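Local coordinates for EccC5 (Mycobacterium xenopi RIVM700367, PDB 7B9F), which probably powers protein export across the mycobacterial inner membrane as the FtsK/SpoIIIE-type ATPase subunit of the type VII ESX-5 secretion complex, at residues V265-H270 with F408-A413; S145-E150 with H245-V250; F271-R276 with A283-T288. One frame throughout, in Å; residues are numbered along the deposited sequence.

How the contacts relate
Contact 1 is the most buried of the three: it lays the loop 265-270 under helix 402-412 with apolar and ring contacts and no hydrogen bond between its segments. Contact 2 joins two loops and is part buried, part open, with arginine-proline and histidine-tryptophan packing and one weak bond. Contact 3, also partly exposed, is made mainly by the main chain and forms one margin of the large mixed sheet within this chain. Contacts 1 and 2 touch directly, through His270 with His245 and Met412 with Arg147. Contact 3 lies within the chain loop that contact 1 closes, and Val265 and Lys266 pack on it; contacts 2 and 3 do not touch.

Contact 1: residues V265-H270 with F408-A413; sequences VKWIPH and FAHQMA
Trp267 and His410 bring their rings together at one end of this contact. The imidazole lies over one face of the indole, toward its rim, with the centroid of the Trp267 five-membered ring 4.0 Å from that of His410 and the planes inclined at 46°, neither flat on one another nor edge-on. Next to this pair, Ala409 and Ala413, four residues apart, offer two methyl groups: Trp267 CB rests 3.8 Å from Ala409 CB, and Ala413 CB closes on the Trp267 carbonyl. Small side chains here allow a close approach, with the CA atoms of Trp267 and Ala413 5.2 Å apart.

Further along, Ile268 CD1 settles among Ala409, Phe408 and Met412, 3.7 Å from Ala409 CA. Met412 starts out with CG trans to its backbone N (chi1 -173°), which sets CG 3.7 Å from Pro269 CD; the chain then bends at chi2, and CE meets the edge of the His270 ring at CE1.

Bonds outside the two segments probably help to fix both histidine rings. His410 ND1 is hydrogen-bonded to Glu406 O one turn earlier in its own helix, while His270 NE2 bonds to His245 O. Lys266 CG lies over the rim of the indole face opposite His410, and an apolar side chain of another protein's chain also packs on Trp267. Ala242 of helix 227-244 touches both Ile268 and His270. The result is helix 402-412 laid across a connecting loop of an alpha/beta domain by packing, with no hydrogen bond between the two segments.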
loop_
_atom_site.group_PDB
_atom_site.type_symbol
_atom_site.label_atom_id
_atom_site.label_comp_id
_atom_site.label_asym_id
_atom_site.label_seq_id
_atom_site.Cartn_x
_atom_site.Cartn_y
_atom_site.Cartn_z
ATOM N N VAL C 265 8.980 13.246 37.772
ATOM C CA VAL C 265 10.381 13.649 37.786
ATOM C C VAL C 265 11.164 13.054 38.936
ATOM O O VAL C 265 12.378 13.258 39.008
ATOM C CB VAL C 265 10.544 15.176 37.859
ATOM C CG1 VAL C 265 9.672 15.838 36.835
ATOM C CG2 VAL C 265 10.202 15.670 39.239
ATOM N N LYS C 266 10.510 12.333 39.845
ATOM C CA LYS C 266 11.232 11.726 40.956
ATOM C C LYS C 266 12.217 10.667 40.482
ATOM O O LYS C 266 13.186 10.367 41.182
ATOM C CB LYS C 266 10.245 11.145 41.962
ATOM C CG LYS C 266 9.435 9.982 41.457
ATOM C CD LYS C 266 8.384 9.597 42.468
ATOM C CE LYS C 266 7.469 8.523 41.936
ATOM N NZ LYS C 266 6.347 9.086 41.151
ATOM N N TRP C 267 11.989 10.094 39.304
ATOM C CA TRP C 267 12.890 9.079 38.775
ATOM C C TRP C 267 14.206 9.675 38.290
ATOM O O TRP C 267 15.256 9.035 38.406
ATOM C CB TRP C 267 12.190 8.338 37.647
ATOM C CG TRP C 267 10.931 7.685 38.071
ATOM C CD1 TRP C 267 9.691 7.943 37.599
ATOM C CD2 TRP C 267 10.794 6.601 38.988
ATOM N NE1 TRP C 267 8.775 7.127 38.203
ATOM C CE2 TRP C 267 9.432 6.284 39.054
ATOM C CE3 TRP C 267 11.689 5.880 39.775
ATOM C CZ2 TRP C 267 8.942 5.285 39.874
ATOM C CZ3 TRP C 267 11.203 4.890 40.584
ATOM C CH2 TRP C 267 9.844 4.599 40.628
ATOM N N ILE C 268 14.171 10.884 37.740
ATOM C CA ILE C 268 15.317 11.477 37.036
ATOM C C ILE C 268 16.445 11.740 38.027
ATOM O O ILE C 268 16.183 12.234 39.134
ATOM C CB ILE C 268 14.887 12.764 36.337
ATOM C CG1 ILE C 268 13.793 12.473 35.325
ATOM C CG2 ILE C 268 16.046 13.419 35.640
ATOM C CD1 ILE C 268 14.271 11.703 34.149
ATOM N N PRO C 269 17.695 11.410 37.695
ATOM C CA PRO C 269 18.784 11.628 38.651
ATOM C C PRO C 269 19.101 13.084 38.889
ATOM O O PRO C 269 19.585 13.424 39.972
ATOM C CB PRO C 269 19.970 10.914 37.997
ATOM C CG PRO C 269 19.361 9.918 37.133
ATOM C CD PRO C 269 18.148 10.588 36.572
ATOM N N HIS C 270 18.860 13.952 37.908
ATOM C CA HIS C 270 19.257 15.347 38.036
ATOM C C HIS C 270 18.484 16.086 39.108
ATOM O O HIS C 270 18.935 17.140 39.558
ATOM C CB HIS C 270 19.105 16.076 36.707
ATOM C CG HIS C 270 19.781 15.395 35.562
ATOM N ND1 HIS C 270 19.347 14.200 35.037
ATOM C CD2 HIS C 270 20.876 15.741 34.849
ATOM C CE1 HIS C 270 20.144 13.840 34.049
ATOM N NE2 HIS C 270 21.079 14.759 33.914
ATOM N N PHE C 408 10.441 7.762 29.713
ATOM C CA PHE C 408 11.841 8.164 29.697
ATOM C C PHE C 408 12.408 8.205 31.104
ATOM O O PHE C 408 13.554 7.808 31.325
ATOM C CB PHE C 408 11.992 9.528 29.036
ATOM C CG PHE C 408 13.362 10.118 29.177
ATOM C CD1 PHE C 408 14.381 9.705 28.357
ATOM C CD2 PHE C 408 13.630 11.078 30.127
ATOM C CE1 PHE C 408 15.633 10.239 28.478
ATOM C CE2 PHE C 408 14.879 11.616 30.246
ATOM C CZ PHE C 408 15.879 11.193 29.424
ATOM N N ALA C 409 11.622 8.689 32.064
ATOM C CA ALA C 409 12.101 8.795 33.434
ATOM C C ALA C 409 12.358 7.430 34.042
ATOM O O ALA C 409 13.329 7.253 34.782
ATOM C CB ALA C 409 11.100 9.574 34.277
ATOM N N HIS C 410 11.495 6.456 33.760
ATOM C CA HIS C 410 11.776 5.098 34.203
ATOM C C HIS C 410 13.029 4.554 33.540
ATOM O O HIS C 410 13.828 3.871 34.186
ATOM C CB HIS C 410 10.596 4.174 33.932
ATOM C CG HIS C 410 9.496 4.288 34.936
ATOM N ND1 HIS C 410 8.641 5.365 34.988
ATOM C CD2 HIS C 410 9.133 3.471 35.950
ATOM C CE1 HIS C 410 7.781 5.192 35.974
ATOM N NE2 HIS C 410 8.062 4.054 36.578
ATOM N N GLN C 411 13.216 4.833 32.249
ATOM C CA GLN C 411 14.445 4.410 31.588
ATOM C C GLN C 411 15.659 5.095 32.194
ATOM O O GLN C 411 16.710 4.478 32.370
ATOM C CB GLN C 411 14.380 4.718 30.099
ATOM C CG GLN C 411 13.561 3.758 29.298
ATOM C CD GLN C 411 14.342 2.555 28.848
ATOM O OE1 GLN C 411 15.375 2.218 29.419
ATOM N NE2 GLN C 411 13.853 1.892 27.810
ATOM N N MET C 412 15.527 6.378 32.514
ATOM C CA MET C 412 16.669 7.178 32.931
ATOM C C MET C 412 17.111 6.818 34.340
ATOM O O MET C 412 18.282 6.984 34.682
ATOM C CB MET C 412 16.291 8.653 32.849
ATOM C CG MET C 412 17.384 9.648 33.079
ATOM S SD MET C 412 18.602 9.561 31.776
ATOM C CE MET C 412 20.007 10.243 32.627
ATOM N N ALA C 413 16.186 6.345 35.171
ATOM C CA ALA C 413 16.478 6.049 36.566
ATOM C C ALA C 413 17.361 4.832 36.746
ATOM O O ALA C 413 17.835 4.591 37.857
ATOM C CB ALA C 413 15.182 5.832 37.333
#

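Contact 2: residues S145-E150 with H245-V250; sequences SSRMWE and HGPDHV
Arg147 and Trp149 reach from a type II beta turn, Ser145 to Met148, and the residue after it onto the loop that leads from helix 227-244 to strand 250-256, a helix-to-strand connection of the alpha/beta domain. Arg147 occupies the third position of that turn with a positive phi of 56°. Its chain, extended from CG to NE, runs along Gly246, with CD 3.7 Å from Gly246 CA. Beyond it the proline ring meets the guanidinium crosswise, with Pro247 CD 3.5 Å above the centre of one of its faces. The arginine thus packs along the Gly246 backbone and ends against the Pro247 ring, and Met412 packs at the guanidinium end.

On the buried side, Trp149 CB sits over one face of the His245 ring, toward its rim, 4.1 Å from His245 CD2. The Trp149 five-membered ring itself stands farther off and is inclined by 31° to the imidazole, so the two form an oblique pair without stacking. Phe160 meets His245 edge-to-face, and Trp149 also touches Phe160 and Asn159. A backbone bond between Arg147 and Phe243 ties the turn to the end of helix 227-244.

Toward solvent the fit is looser. Exposed Glu150 folds back at chi2, yet its OE2 comes no nearer than 4.0 Å to His249 CE1, the carboxylate plane steeply inclined to the ring. The loop bearing His249 is braced from within: Gly246 O accepts from both His249 N and Val250 N. Asp248 OD1 hangs over one face of the imidazole, while at its edge and in its plane His249 ND1 gives Trp149 O a weak, bent hydrogen bond of 3.3 Å, with an angle at the hydrogen of only 121°.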
loop_
_atom_site.group_PDB
_atom_site.type_symbol
_atom_site.label_atom_id
_atom_site.label_comp_id
_atom_site.label_asym_id
_atom_site.label_seq_id
_atom_site.Cartn_x
_atom_site.Cartn_y
_atom_site.Cartn_z
ATOM N N SER C 145 25.196 7.581 23.547
ATOM C CA SER C 145 25.266 9.024 23.374
ATOM C C SER C 145 24.777 9.782 24.596
ATOM O O SER C 145 24.678 11.009 24.546
ATOM C CB SER C 145 24.457 9.460 22.153
ATOM O OG SER C 145 25.039 8.998 20.953
ATOM N N SER C 146 24.446 9.084 25.673
ATOM C CA SER C 146 23.865 9.726 26.839
ATOM C C SER C 146 24.889 10.602 27.539
ATOM O O SER C 146 26.041 10.207 27.723
ATOM C CB SER C 146 23.335 8.669 27.805
ATOM O OG SER C 146 22.620 9.235 28.886
ATOM N N ARG C 147 24.451 11.801 27.918
ATOM C CA ARG C 147 25.193 12.713 28.784
ATOM C C ARG C 147 26.578 13.034 28.241
ATOM O O ARG C 147 27.556 13.092 28.984
ATOM C CB ARG C 147 25.308 12.148 30.186
ATOM C CG ARG C 147 24.013 11.847 30.855
ATOM C CD ARG C 147 24.397 11.190 32.121
ATOM N NE ARG C 147 23.293 10.755 32.936
ATOM C CZ ARG C 147 23.466 9.908 33.932
ATOM N NH1 ARG C 147 24.681 9.453 34.182
ATOM N NH2 ARG C 147 22.450 9.517 34.674
ATOM N N MET C 148 26.668 13.245 26.940
ATOM C CA MET C 148 27.981 13.411 26.343
ATOM C C MET C 148 28.459 14.849 26.334
ATOM O O MET C 148 29.496 15.128 25.729
ATOM C CB MET C 148 28.008 12.866 24.915
ATOM C CG MET C 148 27.145 13.592 23.916
ATOM S SD MET C 148 27.294 12.752 22.326
ATOM C CE MET C 148 26.209 13.725 21.290
ATOM N N TRP C 149 27.732 15.777 26.946
ATOM C CA TRP C 149 28.189 17.156 26.908
ATOM C C TRP C 149 29.155 17.497 28.021
ATOM O O TRP C 149 29.100 16.948 29.122
ATOM C CB TRP C 149 27.020 18.126 26.895
ATOM C CG TRP C 149 26.399 17.931 25.639
ATOM C CD1 TRP C 149 25.310 17.184 25.365
ATOM C CD2 TRP C 149 26.991 18.245 24.394
ATOM N NE1 TRP C 149 25.105 17.127 24.016
ATOM C CE2 TRP C 149 26.142 17.766 23.400
ATOM C CE3 TRP C 149 28.138 18.951 24.019
ATOM C CZ2 TRP C 149 26.402 17.960 22.073
ATOM C CZ3 TRP C 149 28.396 19.137 22.711
ATOM C CH2 TRP C 149 27.541 18.647 21.750
ATOM N N GLU C 150 30.045 18.433 27.710
ATOM C CA GLU C 150 31.181 18.761 28.549
ATOM C C GLU C 150 31.162 20.229 28.925
ATOM O O GLU C 150 30.871 21.095 28.098
ATOM C CB GLU C 150 32.489 18.414 27.850
ATOM C CG GLU C 150 32.703 16.925 27.648
ATOM C CD GLU C 150 32.894 16.152 28.948
ATOM O OE1 GLU C 150 32.857 14.907 28.902
ATOM O OE2 GLU C 150 33.142 16.769 30.003
ATOM N N HIS C 245 22.682 16.151 29.271
ATOM C CA HIS C 245 23.611 16.657 30.272
ATOM C C HIS C 245 23.611 15.778 31.508
ATOM O O HIS C 245 22.556 15.364 31.990
ATOM C CB HIS C 245 23.272 18.075 30.659
ATOM C CG HIS C 245 23.379 19.039 29.529
ATOM N ND1 HIS C 245 22.498 19.048 28.473
ATOM C CD2 HIS C 245 24.272 20.021 29.285
ATOM C CE1 HIS C 245 22.839 20.002 27.628
ATOM N NE2 HIS C 245 23.914 20.604 28.097
ATOM N N GLY C 246 24.797 15.515 32.029
ATOM C CA GLY C 246 24.947 14.652 33.170
ATOM C C GLY C 246 24.477 15.318 34.438
ATOM O O GLY C 246 24.316 16.536 34.500
ATOM N N PRO C 247 24.210 14.522 35.471
ATOM C CA PRO C 247 23.802 15.095 36.756
ATOM C C PRO C 247 24.856 15.956 37.403
ATOM O O PRO C 247 24.524 16.755 38.284
ATOM C CB PRO C 247 23.511 13.857 37.605
ATOM C CG PRO C 247 23.113 12.844 36.627
ATOM C CD PRO C 247 24.004 13.072 35.445
ATOM N N ASP C 248 26.116 15.813 37.019
ATOM C CA ASP C 248 27.160 16.635 37.603
ATOM C C ASP C 248 27.277 18.004 36.955
ATOM O O ASP C 248 27.923 18.885 37.523
ATOM C CB ASP C 248 28.490 15.881 37.555
ATOM C CG ASP C 248 28.949 15.569 36.141
ATOM O OD1 ASP C 248 28.235 15.883 35.168
ATOM O OD2 ASP C 248 30.041 14.984 35.999
ATOM N N HIS C 249 26.683 18.201 35.785
ATOM C CA HIS C 249 26.733 19.494 35.120
ATOM C C HIS C 249 25.440 20.281 35.230
ATOM O O HIS C 249 25.485 21.510 35.270
ATOM C CB HIS C 249 27.078 19.320 33.643
ATOM C CG HIS C 249 28.437 18.742 33.406
ATOM N ND1 HIS C 249 28.817 18.213 32.194
ATOM C CD2 HIS C 249 29.512 18.632 34.219
ATOM C CE1 HIS C 249 30.065 17.790 32.274
ATOM N NE2 HIS C 249 30.511 18.035 33.492
ATOM N N VAL C 250 24.293 19.616 35.256
ATOM C CA VAL C 250 23.000 20.281 35.327
ATOM C C VAL C 250 22.177 19.646 36.434
ATOM O O VAL C 250 22.000 18.426 36.454
ATOM C CB VAL C 250 22.245 20.199 33.990
ATOM C CG1 VAL C 250 20.890 20.816 34.123
ATOM C CG2 VAL C 250 23.004 20.919 32.914
#

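Contact 3: residues F271-R276 with A283-T288; sequences FGDPRR and ARMVYT
Asp273 N donates to Ala283 O in a nearly straight hydrogen bond of 2.7 Å and 172°, with the donor in the carbonyl plane. Ala283 also donates, from its N, to Arg276 O at 2.9 Å; here the angle is 147° and the donor is tilted away from the carbonyl plane. Because the chain turns a corner at Pro274 and Arg275, Ala283 is held by two different residues of the partner segment. On the other side of the non-hydrogen-bonded pair Gly272 and Arg284, Met285 N makes a weak hydrogen bond to Phe271 O (3.1 Å), and Met285 then centres an inverse gamma turn that interrupts its strand.

The Asp273 carboxylate turns back to its own corner, where OD1 takes a weak bond from Arg275 N and OD2 has a charge-only pairing with the Arg275 guanidinium. Asp273 CB instead faces the methionine, 3.6 Å from Met285 SD, the two side chains crossing at about a right angle. Arg276 leaves with CG anti to the backbone N (chi1 -173°) and runs extended past Ala283, whose CB lies at the guanidinium edge, 3.5 Å from Arg276 NH1. Arg284 turns elsewhere, to a salt bridge with Asp278.

Strand 272-273 is the outermost of the mixed sheet on this side within the chain, paired antiparallel to 282-287. That strand in turn bonds to the parallel strand 250-256, against which Met285 packs on Gln251 and Ile253 and Phe271 on Met252 and Val254.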
loop_
_atom_site.group_PDB
_atom_site.type_symbol
_atom_site.label_atom_id
_atom_site.label_comp_id
_atom_site.label_asym_id
_atom_site.label_seq_id
_atom_site.Cartn_x
_atom_site.Cartn_y
_atom_site.Cartn_z
ATOM N N PHE C 271 17.349 15.568 39.538
ATOM C CA PHE C 271 16.606 16.207 40.606
ATOM C C PHE C 271 17.097 15.789 41.977
ATOM O O PHE C 271 16.580 16.278 42.980
ATOM C CB PHE C 271 15.121 15.896 40.477
ATOM C CG PHE C 271 14.477 16.527 39.294
ATOM C CD1 PHE C 271 14.564 15.945 38.053
ATOM C CD2 PHE C 271 13.781 17.703 39.421
ATOM C CE1 PHE C 271 13.974 16.524 36.964
ATOM C CE2 PHE C 271 13.190 18.284 38.331
ATOM C CZ PHE C 271 13.286 17.693 37.103
ATOM N N GLY C 272 18.079 14.906 42.049
ATOM C CA GLY C 272 18.569 14.466 43.331
ATOM C C GLY C 272 19.417 15.503 44.028
ATOM O O GLY C 272 20.447 15.924 43.504
ATOM N N ASP C 273 18.990 15.929 45.205
ATOM C CA ASP C 273 19.788 16.837 46.011
ATOM C C ASP C 273 20.866 16.044 46.729
ATOM O O ASP C 273 20.539 15.167 47.533
ATOM C CB ASP C 273 18.907 17.556 47.017
ATOM C CG ASP C 273 19.615 18.692 47.716
ATOM O OD1 ASP C 273 20.781 18.978 47.388
ATOM O OD2 ASP C 273 18.993 19.313 48.601
ATOM N N PRO C 274 22.146 16.309 46.476
ATOM C CA PRO C 274 23.192 15.514 47.131
ATOM C C PRO C 274 23.268 15.723 48.631
ATOM O O PRO C 274 23.740 14.832 49.343
ATOM C CB PRO C 274 24.471 15.989 46.434
ATOM C CG PRO C 274 24.002 16.575 45.145
ATOM C CD PRO C 274 22.708 17.222 45.474
ATOM N N ARG C 275 22.817 16.866 49.136
ATOM C CA ARG C 275 23.032 17.169 50.543
ATOM C C ARG C 275 22.100 16.381 51.454
ATOM O O ARG C 275 22.539 15.865 52.484
ATOM C CB ARG C 275 22.873 18.665 50.780
ATOM C CG ARG C 275 23.966 19.495 50.143
ATOM C CD ARG C 275 23.765 20.959 50.443
ATOM N NE ARG C 275 22.583 21.474 49.762
ATOM C CZ ARG C 275 21.476 21.864 50.383
ATOM N NH1 ARG C 275 21.394 21.797 51.704
ATOM N NH2 ARG C 275 20.447 22.315 49.683
ATOM N N ARG C 276 20.825 16.264 51.105
ATOM C CA ARG C 276 19.865 15.560 51.942
ATOM C C ARG C 276 19.634 14.171 51.372
ATOM O O ARG C 276 19.346 14.022 50.181
ATOM C CB ARG C 276 18.535 16.313 52.053
ATOM C CG ARG C 276 17.568 15.679 53.062
ATOM C CD ARG C 276 16.132 16.209 52.965
ATOM N NE ARG C 276 15.203 15.435 53.798
ATOM C CZ ARG C 276 14.277 14.594 53.334
ATOM N NH1 ARG C 276 14.127 14.404 52.035
ATOM N NH2 ARG C 276 13.489 13.943 54.177
ATOM N N ALA C 283 17.527 13.413 48.041
ATOM C CA ALA C 283 16.230 14.045 48.214
ATOM C C ALA C 283 15.777 14.700 46.921
ATOM O O ALA C 283 16.570 15.316 46.207
ATOM C CB ALA C 283 16.291 15.082 49.328
ATOM N N ARG C 284 14.495 14.561 46.616
ATOM C CA ARG C 284 13.949 15.122 45.390
ATOM C C ARG C 284 13.759 16.621 45.553
ATOM O O ARG C 284 13.265 17.085 46.581
ATOM C CB ARG C 284 12.628 14.455 45.025
ATOM C CG ARG C 284 12.758 13.172 44.230
ATOM C CD ARG C 284 13.261 12.004 45.059
ATOM N NE ARG C 284 12.340 11.661 46.134
ATOM C CZ ARG C 284 12.691 11.016 47.236
ATOM N NH1 ARG C 284 13.940 10.638 47.414
ATOM N NH2 ARG C 284 11.791 10.745 48.167
ATOM N N MET C 285 14.171 17.376 44.538
ATOM C CA MET C 285 14.188 18.835 44.595
ATOM C C MET C 285 12.916 19.411 43.977
ATOM O O MET C 285 12.949 20.186 43.032
ATOM C CB MET C 285 15.437 19.356 43.898
ATOM C CG MET C 285 16.634 19.371 44.806
ATOM S SD MET C 285 18.215 19.299 43.950
ATOM C CE MET C 285 18.391 20.930 43.293
ATOM N N VAL C 286 11.778 19.006 44.523
ATOM C CA VAL C 286 10.481 19.526 44.115
ATOM C C VAL C 286 9.830 20.179 45.319
ATOM O O VAL C 286 9.642 19.532 46.354
ATOM C CB VAL C 286 9.581 18.424 43.543
ATOM C CG1 VAL C 286 8.242 18.996 43.172
ATOM C CG2 VAL C 286 10.235 17.810 42.337
ATOM N N TYR C 287 9.472 21.446 45.179
ATOM C CA TYR C 287 8.958 22.235 46.281
ATOM C C TYR C 287 7.589 22.789 45.929
ATOM O O TYR C 287 7.306 23.088 44.767
ATOM C CB TYR C 287 9.903 23.365 46.604
ATOM C CG TYR C 287 11.287 22.892 46.927
ATOM C CD1 TYR C 287 11.590 22.408 48.181
ATOM C CD2 TYR C 287 12.291 22.922 45.981
ATOM C CE1 TYR C 287 12.850 21.977 48.488
ATOM C CE2 TYR C 287 13.555 22.489 46.281
ATOM C CZ TYR C 287 13.825 22.018 47.537
ATOM O OH TYR C 287 15.080 21.578 47.853
ATOM N N THR C 288 6.738 22.927 46.939
ATOM C CA THR C 288 5.374 23.376 46.710
ATOM C C THR C 288 5.201 24.878 46.838
ATOM O O THR C 288 4.108 25.379 46.566
ATOM C CB THR C 288 4.418 22.693 47.680
ATOM O OG1 THR C 288 4.768 23.057 49.018
ATOM C CG2 THR C 288 4.509 21.196 47.530
#